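Local coordinates for protein osa (Shigella flexneri, PDB 4O7K) that suppresses the oncogenicity of Agrobacterium tumefaciens and acts as a plasmid fertility inhibition factor of the ParB/Srx superfamily, at residues 8-22 / 72-85. The protein carries 1 engineered substitution. Numbering follows the deposited sequence.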
ATOM      1  N   ARG A   8      12.829  -3.923  18.686  1.00 34.53           N
ATOM      2  CA  ARG A   8      13.585  -2.886  17.984  1.00 35.55           C
ATOM      3  C   ARG A   8      14.683  -3.463  17.097  1.00 30.42           C
ATOM      4  O   ARG A   8      14.911  -2.982  15.990  1.00 29.12           O
ATOM      5  CB  ARG A   8      14.205  -1.896  18.976  1.00 35.18           C
ATOM      6  CG  ARG A   8      13.184  -1.039  19.696  1.00 39.98           C
ATOM      7  CD  ARG A   8      13.746   0.333  19.982  1.00 51.75           C
ATOM      8  NE  ARG A   8      13.657   0.665  21.396  1.00 62.05           N
ATOM      9  CZ  ARG A   8      13.810   1.890  21.881  1.00 66.47           C
ATOM     10  NH1 ARG A   8      13.714   2.105  23.186  1.00 72.64           N
ATOM     11  NH2 ARG A   8      14.056   2.900  21.057  1.00 76.42           N
ATOM     12  N   CYS A   9      15.382  -4.474  17.596  1.00 29.74           N
ATOM     13  CA  CYS A   9      16.473  -5.058  16.824  1.00 31.02           C
ATOM     14  C   CYS A   9      15.929  -5.748  15.579  1.00 33.07           C
ATOM     15  O   CYS A   9      16.515  -5.662  14.498  1.00 30.78           O
ATOM     16  CB  CYS A   9      17.271  -6.041  17.676  1.00 31.32           C
ATOM     17  SG  CYS A   9      18.315  -5.277  18.945  1.00 30.16           S
ATOM     18  N   ARG A  10      14.792  -6.418  15.739  1.00 32.54           N
ATOM     19  CA  ARG A  10      14.156  -7.134  14.639  1.00 35.57           C
ATOM     20  C   ARG A  10      13.742  -6.167  13.536  1.00 34.23           C
ATOM     21  O   ARG A  10      13.991  -6.408  12.348  1.00 31.22           O
ATOM     22  CB  ARG A  10      12.936  -7.911  15.140  1.00 36.04           C
ATOM     23  CG  ARG A  10      12.574  -9.105  14.285  1.00 47.89           C
ATOM     24  CD  ARG A  10      11.632 -10.044  15.031  1.00 52.40           C
ATOM     25  NE  ARG A  10      11.710 -11.415  14.530  1.00 67.30           N
ATOM     26  CZ  ARG A  10      10.655 -12.193  14.307  1.00 75.11           C
ATOM     27  NH1 ARG A  10       9.429 -11.741  14.547  1.00 71.30           N
ATOM     28  NH2 ARG A  10      10.821 -13.426  13.841  1.00 74.83           N
ATOM     29  N   ALA A  11      13.113  -5.068  13.943  1.00 27.80           N
ATOM     30  CA  ALA A  11      12.670  -4.037  13.008  1.00 32.65           C
ATOM     31  C   ALA A  11      13.854  -3.430  12.257  1.00 29.77           C
ATOM     32  O   ALA A  11      13.803  -3.229  11.035  1.00 28.60           O
ATOM     33  CB  ALA A  11      11.893  -2.950  13.750  1.00 30.93           C
ATOM     34  N   TRP A  12      14.913  -3.146  13.002  1.00 26.29           N
ATOM     35  CA  TRP A  12      16.134  -2.591  12.450  1.00 28.14           C
ATOM     36  C   TRP A  12      16.685  -3.485  11.336  1.00 30.53           C
ATOM     37  O   TRP A  12      17.027  -3.009  10.249  1.00 30.74           O
ATOM     38  CB  TRP A  12      17.176  -2.419  13.560  1.00 31.84           C
ATOM     39  CG  TRP A  12      18.414  -1.715  13.107  1.00 28.92           C
ATOM     40  CD1 TRP A  12      18.675  -0.382  13.202  1.00 30.81           C
ATOM     41  CD2 TRP A  12      19.561  -2.308  12.493  1.00 27.98           C
ATOM     42  NE1 TRP A  12      19.912  -0.106  12.683  1.00 35.13           N
ATOM     43  CE2 TRP A  12      20.473  -1.272  12.231  1.00 29.76           C
ATOM     44  CE3 TRP A  12      19.901  -3.617  12.118  1.00 28.31           C
ATOM     45  CZ2 TRP A  12      21.708  -1.501  11.630  1.00 28.12           C
ATOM     46  CZ3 TRP A  12      21.121  -3.840  11.524  1.00 30.78           C
ATOM     47  CH2 TRP A  12      22.014  -2.790  11.287  1.00 31.54           C
ATOM     48  N   LEU A  13      16.766  -4.781  11.615  1.00 27.45           N
ATOM     49  CA  LEU A  13      17.334  -5.729  10.672  1.00 28.05           C
ATOM     50  C   LEU A  13      16.464  -5.843   9.418  1.00 31.06           C
ATOM     51  O   LEU A  13      16.979  -5.915   8.304  1.00 26.86           O
ATOM     52  CB  LEU A  13      17.504  -7.091  11.337  1.00 32.84           C
ATOM     53  CG  LEU A  13      18.682  -7.204  12.305  1.00 28.20           C
ATOM     54  CD1 LEU A  13      18.510  -8.436  13.170  1.00 32.49           C
ATOM     55  CD2 LEU A  13      20.010  -7.232  11.567  1.00 27.32           C
ATOM     56  N   GLU A  14      15.149  -5.824   9.607  1.00 26.68           N
ATOM     57  CA  GLU A  14      14.219  -5.880   8.481  1.00 28.63           C
ATOM     58  C   GLU A  14      14.333  -4.642   7.596  1.00 30.70           C
ATOM     59  O   GLU A  14      14.343  -4.750   6.377  1.00 30.25           O
ATOM     60  CB  GLU A  14      12.780  -6.045   8.967  1.00 25.21           C
ATOM     61  CG  GLU A  14      11.747  -6.205   7.824  1.00 24.35           C
ATOM     62  CD  GLU A  14      11.781  -7.580   7.142  1.00 45.22           C
ATOM     63  OE1 GLU A  14      12.825  -8.269   7.194  1.00 37.28           O
ATOM     64  OE2 GLU A  14      10.747  -7.970   6.548  1.00 44.94           O
ATOM     65  N   ILE A  15      14.425  -3.469   8.210  1.00 27.88           N
ATOM     66  CA  ILE A  15      14.654  -2.246   7.450  1.00 31.87           C
ATOM     67  C   ILE A  15      15.960  -2.336   6.664  1.00 32.51           C
ATOM     68  O   ILE A  15      16.019  -1.972   5.490  1.00 29.45           O
ATOM     69  CB  ILE A  15      14.665  -1.011   8.380  1.00 28.86           C
ATOM     70  CG1 ILE A  15      13.246  -0.760   8.899  1.00 26.68           C
ATOM     71  CG2 ILE A  15      15.223   0.214   7.662  1.00 29.35           C
ATOM     72  CD1 ILE A  15      13.182   0.204  10.081  1.00 27.76           C
ATOM     73  N   ARG A  16      17.005  -2.860   7.291  1.00 29.45           N
ATOM     74  CA  ARG A  16      18.274  -3.003   6.581  1.00 33.18           C
ATOM     75  C   ARG A  16      18.145  -3.993   5.403  1.00 34.39           C
ATOM     76  O   ARG A  16      18.763  -3.794   4.354  1.00 38.38           O
ATOM     77  CB  ARG A  16      19.378  -3.438   7.552  1.00 40.53           C
ATOM     78  CG  ARG A  16      20.769  -3.540   6.944  1.00 42.04           C
ATOM     79  CD  ARG A  16      21.560  -4.648   7.621  1.00 55.14           C
ATOM     80  NE  ARG A  16      22.942  -4.728   7.149  1.00 68.91           N
ATOM     81  CZ  ARG A  16      23.498  -5.826   6.642  1.00 71.42           C
ATOM     82  NH1 ARG A  16      22.783  -6.938   6.512  1.00 59.83           N
ATOM     83  NH2 ARG A  16      24.765  -5.805   6.242  1.00 72.19           N
ATOM     84  N   ARG A  17      17.342  -5.043   5.585  0.57 32.15           N
ATOM     85  CA  ARG A  17      17.078  -6.026   4.525  0.57 32.79           C
ATOM     86  C   ARG A  17      16.391  -5.348   3.349  0.57 36.29           C
ATOM     87  O   ARG A  17      16.761  -5.548   2.185  0.57 35.82           O
ATOM     88  CB  ARG A  17      16.205  -7.175   5.047  0.57 34.70           C
ATOM     89  CG  ARG A  17      16.002  -8.327   4.064  0.57 40.07           C
ATOM     90  CD  ARG A  17      14.862  -9.274   4.486  0.57 43.42           C
ATOM     91  NE  ARG A  17      13.598  -8.978   3.801  0.57 47.21           N
ATOM     92  CZ  ARG A  17      12.472  -9.673   3.957  0.57 48.76           C
ATOM     93  NH1 ARG A  17      12.439 -10.717   4.777  0.57 52.44           N
ATOM     94  NH2 ARG A  17      11.378  -9.328   3.291  0.57 39.57           N
ATOM     95  N   LEU A  18      15.386  -4.541   3.667  1.00 31.04           N
ATOM     96  CA  LEU A  18      14.646  -3.795   2.659  1.00 31.53           C
ATOM     97  C   LEU A  18      15.554  -2.808   1.924  1.00 29.69           C
ATOM     98  O   LEU A  18      15.419  -2.619   0.717  1.00 30.54           O
ATOM     99  CB  LEU A  18      13.470  -3.066   3.310  1.00 26.42           C
ATOM    100  CG  LEU A  18      12.373  -4.024   3.789  1.00 28.54           C
ATOM    101  CD1 LEU A  18      11.383  -3.322   4.715  1.00 27.96           C
ATOM    102  CD2 LEU A  18      11.651  -4.659   2.605  1.00 28.30           C
ATOM    103  N   ASP A  19      16.483  -2.193   2.655  1.00 29.42           N
ATOM    104  CA  ASP A  19      17.402  -1.218   2.079  1.00 33.75           C
ATOM    105  C   ASP A  19      18.172  -1.866   0.946  1.00 41.01           C
ATOM    106  O   ASP A  19      18.300  -1.299  -0.144  1.00 38.80           O
ATOM    107  CB  ASP A  19      18.378  -0.680   3.128  1.00 34.11           C
ATOM    108  CG  ASP A  19      17.750   0.353   4.055  1.00 42.81           C
ATOM    109  OD1 ASP A  19      16.668   0.894   3.730  1.00 37.00           O
ATOM    110  OD2 ASP A  19      18.354   0.634   5.117  1.00 36.54           O
ATOM    111  N   LYS A  20      18.657  -3.075   1.209  1.00 38.22           N
ATOM    112  CA  LYS A  20      19.420  -3.830   0.221  1.00 41.16           C
ATOM    113  C   LYS A  20      18.562  -4.357  -0.934  1.00 39.36           C
ATOM    114  O   LYS A  20      18.979  -4.288  -2.084  1.00 44.46           O
ATOM    115  CB  LYS A  20      20.147  -4.986   0.903  1.00 36.44           C
ATOM    116  CG  LYS A  20      21.097  -4.503   1.977  1.00 47.66           C
ATOM    117  CD  LYS A  20      21.980  -5.609   2.499  1.00 61.36           C
ATOM    118  CE  LYS A  20      23.000  -5.037   3.464  1.00 63.80           C
ATOM    119  NZ  LYS A  20      23.859  -4.008   2.798  1.00 70.98           N
ATOM    120  N   GLU A  21      17.376  -4.884  -0.634  1.00 36.70           N
ATOM    121  CA  GLU A  21      16.483  -5.372  -1.684  1.00 34.61           C
ATOM    122  C   GLU A  21      16.133  -4.230  -2.621  1.00 41.63           C
ATOM    123  O   GLU A  21      16.097  -4.398  -3.840  1.00 42.66           O
ATOM    124  CB  GLU A  21      15.209  -5.989  -1.104  1.00 34.06           C
ATOM    125  CG  GLU A  21      15.435  -7.292  -0.361  1.00 40.85           C
ATOM    126  CD  GLU A  21      14.190  -7.788   0.347  1.00 48.23           C
ATOM    127  OE1 GLU A  21      13.152  -7.098   0.281  1.00 46.15           O
ATOM    128  OE2 GLU A  21      14.248  -8.871   0.968  1.00 52.70           O
ATOM    129  N   LEU A  22      15.896  -3.059  -2.045  1.00 30.50           N
ATOM    130  CA  LEU A  22      15.557  -1.872  -2.826  1.00 32.40           C
ATOM    131  C   LEU A  22      16.740  -1.408  -3.667  1.00 45.79           C
ATOM    132  O   LEU A  22      16.570  -0.976  -4.813  1.00 38.26           O
ATOM    133  CB  LEU A  22      15.085  -0.745  -1.900  1.00 30.68           C
ATOM    134  CG  LEU A  22      13.652  -0.895  -1.391  1.00 31.86           C
ATOM    135  CD1 LEU A  22      13.408   0.010  -0.195  1.00 29.92           C
ATOM    136  CD2 LEU A  22      12.657  -0.595  -2.505  1.00 31.01           C
ATOM    137  N   ASN A  72       5.718   1.593  -4.461  1.00 24.75           N
ATOM    138  CA  ASN A  72       6.600   0.454  -4.393  1.00 24.95           C
ATOM    139  C   ASN A  72       6.345  -0.255  -3.068  1.00 27.75           C
ATOM    140  O   ASN A  72       6.633   0.294  -1.998  1.00 24.74           O
ATOM    141  CB  ASN A  72       8.048   0.939  -4.515  1.00 24.59           C
ATOM    142  CG  ASN A  72       9.056  -0.179  -4.438  1.00 31.11           C
ATOM    143  OD1 ASN A  72       8.926  -1.106  -3.638  1.00 33.38           O
ATOM    144  ND2 ASN A  72      10.092  -0.086  -5.264  1.00 30.89           N
ATOM    145  N   GLY A  73       5.794  -1.464  -3.130  1.00 24.47           N
ATOM    146  CA  GLY A  73       5.467  -2.214  -1.921  1.00 25.62           C
ATOM    147  C   GLY A  73       6.574  -2.291  -0.880  1.00 28.06           C
ATOM    148  O   GLY A  73       6.337  -2.045   0.309  1.00 26.76           O
ATOM    149  N   LEU A  74       7.787  -2.632  -1.312  1.00 23.06           N
ATOM    150  CA  LEU A  74       8.916  -2.727  -0.383  1.00 26.04           C
ATOM    151  C   LEU A  74       9.253  -1.377   0.254  1.00 25.84           C
ATOM    152  O   LEU A  74       9.632  -1.314   1.422  1.00 27.04           O
ATOM    153  CB  LEU A  74      10.157  -3.265  -1.090  1.00 28.01           C
ATOM    154  CG  LEU A  74      10.139  -4.720  -1.568  1.00 34.83           C
ATOM    155  CD1 LEU A  74      11.517  -5.088  -2.084  1.00 33.29           C
ATOM    156  CD2 LEU A  74       9.694  -5.682  -0.469  1.00 34.96           C
ATOM    157  N   ALA A  75       9.145  -0.305  -0.526  1.00 24.39           N
ATOM    158  CA  ALA A  75       9.421   1.028   0.013  1.00 23.43           C
ATOM    159  C   ALA A  75       8.338   1.441   1.004  1.00 24.96           C
ATOM    160  O   ALA A  75       8.620   2.081   2.025  1.00 26.72           O
ATOM    161  CB  ALA A  75       9.529   2.038  -1.098  1.00 27.72           C
ATOM    162  N   PHE A  76       7.099   1.088   0.682  1.00 24.00           N
ATOM    163  CA  PHE A  76       5.954   1.400   1.531  1.00 23.34           C
ATOM    164  C   PHE A  76       6.096   0.673   2.862  1.00 24.61           C
ATOM    165  O   PHE A  76       5.908   1.266   3.928  1.00 25.32           O
ATOM    166  CB  PHE A  76       4.658   1.005   0.815  1.00 21.52           C
ATOM    167  CG  PHE A  76       3.409   1.293   1.594  1.00 23.09           C
ATOM    168  CD1 PHE A  76       2.764   2.516   1.471  1.00 20.86           C
ATOM    169  CD2 PHE A  76       2.857   0.330   2.424  1.00 25.12           C
ATOM    170  CE1 PHE A  76       1.596   2.771   2.166  1.00 21.76           C
ATOM    171  CE2 PHE A  76       1.687   0.579   3.117  1.00 22.44           C
ATOM    172  CZ  PHE A  76       1.062   1.805   2.992  1.00 25.69           C
ATOM    173  N   TYR A  77       6.437  -0.614   2.768  1.00 24.62           N
ATOM    174  CA  TYR A  77       6.702  -1.468   3.918  1.00 24.68           C
ATOM    175  C   TYR A  77       7.771  -0.838   4.808  1.00 27.49           C
ATOM    176  O   TYR A  77       7.581  -0.718   6.015  1.00 25.24           O
ATOM    177  CB  TYR A  77       7.131  -2.855   3.428  1.00 27.00           C
ATOM    178  CG  TYR A  77       7.419  -3.913   4.480  1.00 26.77           C
ATOM    179  CD1 TYR A  77       6.887  -3.841   5.768  1.00 28.53           C
ATOM    180  CD2 TYR A  77       8.220  -5.005   4.159  1.00 28.12           C
ATOM    181  CE1 TYR A  77       7.161  -4.836   6.705  1.00 30.62           C
ATOM    182  CE2 TYR A  77       8.498  -5.985   5.072  1.00 32.23           C
ATOM    183  CZ  TYR A  77       7.975  -5.904   6.341  1.00 32.21           C
ATOM    184  OH  TYR A  77       8.272  -6.903   7.228  1.00 31.51           O
ATOM    185  N   ARG A  78       8.887  -0.436   4.204  0.52 27.11           N
ATOM    186  CA  ARG A  78       9.981   0.200   4.943  0.52 26.16           C
ATOM    187  C   ARG A  78       9.554   1.481   5.653  0.52 26.12           C
ATOM    188  O   ARG A  78       9.906   1.709   6.814  0.52 26.87           O
ATOM    189  CB  ARG A  78      11.148   0.506   4.007  0.52 25.56           C
ATOM    190  CG  ARG A  78      12.291   1.246   4.675  0.52 28.77           C
ATOM    191  CD  ARG A  78      13.433   1.515   3.709  0.52 26.91           C
ATOM    192  NE  ARG A  78      14.547   2.187   4.379  0.52 32.17           N
ATOM    193  CZ  ARG A  78      14.645   3.506   4.526  0.52 35.34           C
ATOM    194  NH1 ARG A  78      13.701   4.305   4.050  0.52 37.59           N
ATOM    195  NH2 ARG A  78      15.690   4.028   5.150  0.52 33.32           N
ATOM    196  N   ALA A  79       8.805   2.324   4.952  1.00 24.59           N
ATOM    197  CA  ALA A  79       8.338   3.583   5.530  1.00 23.48           C
ATOM    198  C   ALA A  79       7.372   3.331   6.689  1.00 24.27           C
ATOM    199  O   ALA A  79       7.351   4.071   7.686  1.00 25.14           O
ATOM    200  CB  ALA A  79       7.680   4.441   4.459  1.00 25.02           C
ATOM    201  N   TRP A  80       6.585   2.268   6.567  1.00 25.41           N
ATOM    202  CA  TRP A  80       5.646   1.878   7.619  1.00 25.34           C
ATOM    203  C   TRP A  80       6.406   1.391   8.855  1.00 27.56           C
ATOM    204  O   TRP A  80       6.075   1.757   9.980  1.00 24.65           O
ATOM    205  CB  TRP A  80       4.690   0.797   7.098  1.00 22.14           C
ATOM    206  CG  TRP A  80       3.549   0.452   8.001  1.00 23.20           C
ATOM    207  CD1 TRP A  80       3.278   0.976   9.248  1.00 26.43           C
ATOM    208  CD2 TRP A  80       2.534  -0.522   7.743  1.00 22.66           C
ATOM    209  NE1 TRP A  80       2.141   0.389   9.765  1.00 24.17           N
ATOM    210  CE2 TRP A  80       1.668  -0.539   8.865  1.00 26.40           C
ATOM    211  CE3 TRP A  80       2.262  -1.389   6.666  1.00 25.74           C
ATOM    212  CZ2 TRP A  80       0.554  -1.370   8.939  1.00 29.99           C
ATOM    213  CZ3 TRP A  80       1.155  -2.214   6.738  1.00 23.37           C
ATOM    214  CH2 TRP A  80       0.310  -2.199   7.870  1.00 28.69           C
ATOM    215  N   LEU A  81       7.438   0.582   8.641  1.00 28.16           N
ATOM    216  CA  LEU A  81       8.283   0.135   9.739  1.00 24.69           C
ATOM    217  C   LEU A  81       8.947   1.316  10.456  1.00 27.84           C
ATOM    218  O   LEU A  81       9.291   1.219  11.633  1.00 27.83           O
ATOM    219  CB  LEU A  81       9.350  -0.833   9.234  1.00 25.84           C
ATOM    220  CG  LEU A  81       8.863  -2.241   8.907  1.00 25.77           C
ATOM    221  CD1 LEU A  81       9.917  -2.986   8.106  1.00 29.71           C
ATOM    222  CD2 LEU A  81       8.509  -3.015  10.165  1.00 25.45           C
ATOM    223  N   ALA A  82       9.113   2.433   9.753  1.00 28.22           N
ATOM    224  CA  ALA A  82       9.761   3.607  10.339  1.00 33.28           C
ATOM    225  C   ALA A  82       8.862   4.321  11.363  1.00 30.09           C
ATOM    226  O   ALA A  82       9.293   5.254  12.048  1.00 32.93           O
ATOM    227  CB  ALA A  82      10.192   4.573   9.240  1.00 33.39           C
ATOM    228  N   LEU A  83       7.617   3.875  11.473  1.00 24.16           N
ATOM    229  CA  LEU A  83       6.739   4.351  12.521  1.00 27.34           C
ATOM    230  C   LEU A  83       7.290   3.942  13.881  1.00 33.47           C
ATOM    231  O   LEU A  83       7.018   4.588  14.883  1.00 31.36           O
ATOM    232  CB  LEU A  83       5.326   3.798  12.363  1.00 29.48           C
ATOM    233  CG  LEU A  83       4.261   4.572  11.602  1.00 32.37           C
ATOM    234  CD1 LEU A  83       2.884   4.025  11.983  1.00 30.54           C
ATOM    235  CD2 LEU A  83       4.355   6.066  11.847  1.00 27.49           C
ATOM    236  N   GLY A  84       8.051   2.854  13.910  1.00 28.38           N
ATOM    237  CA  GLY A  84       8.590   2.342  15.154  1.00 34.66           C
ATOM    238  C   GLY A  84       7.783   1.161  15.651  1.00 37.12           C
ATOM    239  O   GLY A  84       6.804   0.771  15.014  1.00 37.66           O
ATOM    240  N   VAL A  85       8.171   0.599  16.793  1.00 37.25           N
ATOM    241  CA  VAL A  85       7.594  -0.670  17.242  1.00 43.25           C
ATOM    242  C   VAL A  85       6.495  -0.546  18.295  1.00 44.05           C
ATOM    243  O   VAL A  85       5.791  -1.519  18.577  1.00 48.43           O
ATOM    244  CB  VAL A  85       8.683  -1.604  17.808  1.00 41.59           C
ATOM    245  CG1 VAL A  85       9.608  -2.070  16.698  1.00 43.25           C
ATOM    246  CG2 VAL A  85       9.458  -0.913  18.909  1.00 41.67           C
TER
HETATM  247  O   HOH W   1      17.355   2.713   6.633  1.00 49.01           O
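Leu18 is the central knob of this antiparallel helix pair, seated among Leu74, Tyr77, Arg78 and Leu81. Its CD1 lies over one face of the Tyr77 ring, a CH-pi contact 4.1 Å from the ring centroid. The same methyl meets Leu81 CD1 at 3.7 Å, while Leu18 CD2 turns to Leu74 CD2. Toward residue 22, Leu22 CD2 packs on Leu74 CB at 3.9 Å. At the other end, Ala11 CB touches Val85 CG1.

Polar bonds border this apolar row. Tyr77 OH donates to Glu14 OE2 at 2.8 Å, reaching the anti side of a carboxylate turned 77° from the ring. The hydroxyl also bonds Lys94 N, which probably helps hold the ring in place. In the modelled conformer Arg17 NE pairs with Glu21 OE2 at 2.9 Å. Glu14 OE1 stands over its guanidinium face, by charge attraction only.

Arg78 is the reciprocal knob, among Ile15, Leu18, Asp19 and Leu22. The anti chi1 (176°) and extended chain carry NE across to Asp19 in the modelled conformer. There Arg78 NE lies 2.6 Å from Asp19 OD1, a salt bridge with a poorly aimed N-H (124°), weak as a hydrogen bond. In this conformer a water bridges Asp19 OD2 and Arg78 NH2. A second conformer makes these details tentative.

Apolar packing centred on leucines joins helix 4-24 to helix 73-81 and the turn after it. The ion pair probably adds mainly electrostatic attraction beside the apolar row.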